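Local structure of surface presentation of antigens protein SpaO (Shigella flexneri, 4TT9) at residues Pro47-Ile50 against Val51-Asn55. The protein is required for surface presentation and secretion of the Ipa invasion antigens and for host-cell invasion, this chain being its C-terminal SpoA domain. Numbering follows the deposited sequence.
Sequences PDDI and VKHVN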
# COMPACT_ATOMS: atom_id res chain seq x y z
N PRO B 47 12.81 4.13 -2.04
CA PRO B 47 13.77 3.54 -2.98
C PRO B 47 13.11 3.38 -4.35
O PRO B 47 11.93 3.68 -4.50
CB PRO B 47 14.05 2.17 -2.38
CG PRO B 47 13.78 2.33 -0.92
CD PRO B 47 12.63 3.30 -0.84
N ASP B 48 13.87 2.89 -5.33
CA ASP B 48 13.35 2.70 -6.69
C ASP B 48 12.68 1.33 -6.88
O ASP B 48 12.09 1.05 -7.92
CB ASP B 48 14.47 2.90 -7.70
CG ASP B 48 15.83 2.57 -7.13
OD1 ASP B 48 15.90 1.75 -6.19
OD2 ASP B 48 16.84 3.12 -7.63
N ASP B 49 12.79 0.48 -5.86
CA ASP B 49 12.15 -0.82 -5.88
C ASP B 49 10.80 -0.73 -5.21
O ASP B 49 10.27 -1.73 -4.74
CB ASP B 49 13.00 -1.84 -5.15
CG ASP B 49 14.39 -1.93 -5.71
OD1 ASP B 49 14.94 -0.86 -6.04
OD2 ASP B 49 14.92 -3.05 -5.82
N ILE B 50 10.25 0.47 -5.13
CA ILE B 50 9.05 0.66 -4.33
C ILE B 50 7.79 0.33 -5.11
O ILE B 50 6.76 0.02 -4.52
CB ILE B 50 8.97 2.09 -3.74
CG1 ILE B 50 8.26 2.05 -2.39
CG2 ILE B 50 8.32 3.07 -4.71
CD1 ILE B 50 9.10 1.46 -1.30
N VAL B 51 7.88 0.37 -6.44
CA VAL B 51 6.72 0.10 -7.26
C VAL B 51 6.73 -1.36 -7.70
O VAL B 51 5.73 -1.90 -8.18
CB VAL B 51 6.67 1.06 -8.47
CG1 VAL B 51 6.20 2.43 -8.04
CG2 VAL B 51 8.05 1.17 -9.12
N LYS B 52 7.87 -2.01 -7.50
CA LYS B 52 8.08 -3.38 -7.93
C LYS B 52 8.03 -4.38 -6.78
O LYS B 52 8.21 -5.58 -6.99
CB LYS B 52 9.43 -3.48 -8.64
CG LYS B 52 9.54 -2.63 -9.89
CD LYS B 52 8.54 -3.07 -10.94
CE LYS B 52 8.66 -2.22 -12.20
NZ LYS B 52 7.46 -2.36 -13.05
N HIS B 53 7.79 -3.88 -5.57
CA HIS B 53 7.73 -4.73 -4.39
C HIS B 53 6.56 -4.38 -3.48
O HIS B 53 6.74 -4.18 -2.29
CB HIS B 53 9.03 -4.65 -3.58
CG HIS B 53 10.21 -5.26 -4.26
ND1 HIS B 53 10.88 -4.62 -5.28
CD2 HIS B 53 10.85 -6.43 -4.06
CE1 HIS B 53 11.88 -5.39 -5.69
NE2 HIS B 53 11.89 -6.49 -4.96
N VAL B 54 5.36 -4.30 -4.05
CA VAL B 54 4.15 -4.13 -3.25
C VAL B 54 3.85 -5.44 -2.56
O VAL B 54 3.92 -6.51 -3.17
CB VAL B 54 2.96 -3.80 -4.13
CG1 VAL B 54 1.82 -3.27 -3.29
CG2 VAL B 54 3.36 -2.80 -5.18
N ASN B 55 3.52 -5.36 -1.27
CA ASN B 55 3.14 -6.52 -0.48
C ASN B 55 1.64 -6.65 -0.45
O ASN B 55 0.94 -5.68 -0.15
CB ASN B 55 3.64 -6.39 0.95
CG ASN B 55 5.13 -6.52 1.05
OD1 ASN B 55 5.77 -7.00 0.12
ND2 ASN B 55 5.69 -6.13 2.18
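The His53 ring turns back on the backbone of Asp49, four residues earlier. Its ND1 donates a weak hydrogen bond to Asp49 O over 3.0 Å. The carbonyl oxygen meets the ring at its edge, near the ring plane, but the bond is bent, with an N-H...O angle of 133°. CG of His53 sits anti to its own carbonyl carbon, which brings the ring alongside Asp49.

The Asp49 and His53 side chains extend next to each other, and both head the same way. Asp49 CB packs 3.5 Å from His53 ND1, and Asp49 OD2 lies 3.8 Å from His53 CE1. The carboxylate and the ring are tilted 28° from each other. Asp49 OD2 and His53 ND1 stay 4.4 Å apart, so the carboxylate makes no direct ion pair with that nitrogen.

This turn lies in the link between strand 43-45 and strand 54-58 of the FliN-type SpoA domain. At its end the chain enters the antiparallel sheet. Val54 and Asn55 pair through their backbones with Gly66 and Ile24, on strands 61-70 and 18-31.

Apolar contact falls to Ile50 and Val51, both buried. Their side chains cross at about a right angle. Ile50 CG2 touches Val51 CG1 at 4.0 Å. Ile50 chi1 is -148°, away from a staggered position. This swings CG2 toward its own carbonyl carbon and leaves it 3.2 Å from Val51 N, a local crowding between neighbours in sequence. Ile50 also packs on Leu26, and both residues meet Tyr75 of the second subunit, which places this pair at the dimer interface.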